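Local coordinates for UDP-N-Acetylenolpyruvylglucosamine Reductase (Thermus caldophilus, PDB 2GQT), which uses FAD and NADPH to reduce UDP-N-acetylenolpyruvylglucosamine to UDP-N-acetylmuramate, a step in building the peptidoglycan cell wall, at residues 175-178 with 179-183. Numbering follows the deposited sequence.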
loop_
_atom_site.group_PDB
_atom_site.type_symbol
_atom_site.label_atom_id
_atom_site.label_comp_id
_atom_site.label_asym_id
_atom_site.label_seq_id
_atom_site.Cartn_x
_atom_site.Cartn_y
_atom_site.Cartn_z
ATOM N N GLU A 175 -5.021 4.918 -26.714
ATOM C CA GLU A 175 -3.711 5.516 -26.970
ATOM C C GLU A 175 -3.455 6.750 -26.092
ATOM O O GLU A 175 -2.319 6.987 -25.672
ATOM C CB GLU A 175 -3.526 5.833 -28.460
ATOM C CG GLU A 175 -4.466 6.905 -29.011
ATOM C CD GLU A 175 -3.954 8.321 -28.783
ATOM O OE1 GLU A 175 -2.731 8.540 -28.912
ATOM O OE2 GLU A 175 -4.775 9.213 -28.474
ATOM N N GLU A 176 -4.507 7.523 -25.810
ATOM C CA GLU A 176 -4.402 8.706 -24.950
ATOM C C GLU A 176 -4.119 8.289 -23.504
ATOM O O GLU A 176 -3.260 8.873 -22.842
ATOM C CB GLU A 176 -5.673 9.560 -24.996
ATOM C CG GLU A 176 -5.557 10.851 -24.161
ATOM C CD GLU A 176 -6.801 11.734 -24.184
ATOM O OE1 GLU A 176 -7.801 11.376 -24.830
ATOM O OE2 GLU A 176 -6.770 12.807 -23.540
ATOM N N ILE A 177 -4.859 7.296 -23.018
ATOM C CA ILE A 177 -4.652 6.753 -21.680
ATOM C C ILE A 177 -3.200 6.294 -21.530
ATOM O O ILE A 177 -2.530 6.605 -20.533
ATOM C CB ILE A 177 -5.642 5.612 -21.397
ATOM C CG1 ILE A 177 -7.073 6.153 -21.407
ATOM C CG2 ILE A 177 -5.336 4.962 -20.056
ATOM C CD1 ILE A 177 -8.143 5.091 -21.415
ATOM N N LEU A 178 -2.698 5.591 -22.545
ATOM C CA LEU A 178 -1.325 5.089 -22.523
ATOM C C LEU A 178 -0.283 6.206 -22.569
ATOM O O LEU A 178 0.774 6.100 -21.936
ATOM C CB LEU A 178 -1.105 4.051 -23.633
ATOM C CG LEU A 178 -1.604 2.616 -23.376
ATOM C CD1 LEU A 178 -0.931 1.958 -22.172
ATOM C CD2 LEU A 178 -3.096 2.500 -23.228
ATOM N N ARG A 179 -0.586 7.291 -23.281
ATOM C CA ARG A 179 0.285 8.461 -23.272
ATOM C C ARG A 179 0.361 9.105 -21.879
ATOM O O ARG A 179 1.440 9.509 -21.431
ATOM C CB ARG A 179 -0.133 9.468 -24.353
ATOM C CG ARG A 179 0.297 9.051 -25.760
ATOM C CD ARG A 179 0.001 10.097 -26.838
ATOM N NE ARG A 179 -1.432 10.243 -27.106
ATOM C CZ ARG A 179 -2.151 11.330 -26.832
ATOM N NH1 ARG A 179 -1.592 12.397 -26.272
ATOM N NH2 ARG A 179 -3.441 11.350 -27.123
ATOM N N ARG A 180 -0.779 9.188 -21.195
ATOM C CA ARG A 180 -0.816 9.728 -19.824
ATOM C C ARG A 180 0.000 8.859 -18.866
ATOM O O ARG A 180 0.771 9.366 -18.038
ATOM C CB ARG A 180 -2.258 9.876 -19.327
ATOM C CG ARG A 180 -2.973 11.037 -19.994
ATOM C CD ARG A 180 -4.442 10.752 -20.254
ATOM N NE ARG A 180 -5.287 10.971 -19.084
ATOM C CZ ARG A 180 -5.874 12.128 -18.776
ATOM N NH1 ARG A 180 -5.700 13.200 -19.536
ATOM N NH2 ARG A 180 -6.634 12.216 -17.692
ATOM N N MET A 181 -0.151 7.550 -19.016
ATOM C CA MET A 181 0.594 6.580 -18.226
ATOM C C MET A 181 2.098 6.682 -18.495
ATOM O O MET A 181 2.905 6.556 -17.577
ATOM C CB MET A 181 0.081 5.178 -18.531
ATOM C CG MET A 181 -1.285 4.913 -17.945
ATOM S SD MET A 181 -2.113 3.486 -18.655
ATOM C CE MET A 181 -1.031 2.145 -18.153
ATOM N N ALA A 182 2.471 6.945 -19.746
ATOM C CA ALA A 182 3.876 7.100 -20.110
ATOM C C ALA A 182 4.513 8.274 -19.375
ATOM O O ALA A 182 5.678 8.206 -18.987
ATOM C CB ALA A 182 4.031 7.264 -21.614
ATOM N N GLU A 183 3.757 9.348 -19.166
ATOM C CA GLU A 183 4.287 10.478 -18.410
ATOM C C GLU A 183 4.478 10.100 -16.945
ATOM O O GLU A 183 5.460 10.498 -16.327
ATOM C CB GLU A 183 3.418 11.734 -18.556
ATOM C CG GLU A 183 3.817 12.927 -17.648
ATOM C CD GLU A 183 5.319 13.284 -17.657
ATOM O OE1 GLU A 183 5.998 13.100 -18.687
ATOM O OE2 GLU A 183 5.827 13.752 -16.615
#
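Glu-175 and Arg-179, one helical turn apart, run side by side on the outer surface of helix 174-187 and join in a side-on, two-pronged salt bridge. Arg-179 NE donates to Glu-175 OE1 at 2.8 Å, and Arg-179 NH2 reaches Glu-175 OE2 at 2.9 Å in a nearly straight bond (173°). Both oxygens are met on the syn side, though the nitrogens sit somewhat out of the carboxylate plane; the two planes are 22° apart, and gripping both oxygens restrains the rotation of both groups. Glu-175 makes this possible by placing CG between its backbone N and carbonyl carbon (chi1 65°) and bending again at chi2, bringing the carboxylate round to the arginine one turn further along the helix; the longer arginine bends at chi3 to present its NE edge. Glu-176 adds aliphatic cover, its CB lying 3.6 Å from Arg-179 NH2. Its own chain is fully extended, and Glu-176 OE2 is 4.2 Å from Arg-180 NH1 but well out of the guanidinium plane, a matter of charge alone. Arg-180 finds its stronger partner in Glu-100, with which its NE forms a salt bridge.

On the inner face the residues turn apolar. Flexible, unbranched Met-181 lays SD 3.8 Å from Ile-177 CG2 and 4.0 Å from Leu-178 CD1, and all three side chains also touch Ala-92 of helix 84-93, whose small methyl suits close packing.

Between the two faces, regular i to i+4 backbone bonds set the spacing, such as Met-181 N to Ile-177 O at 3.0 Å. The helix is thus amphipathic, packed against the FAD-binding part of the fold away from the catalytic residues; the acid-before-base order, with the glutamate nearer the N-terminal end, probably also suits the helix dipole.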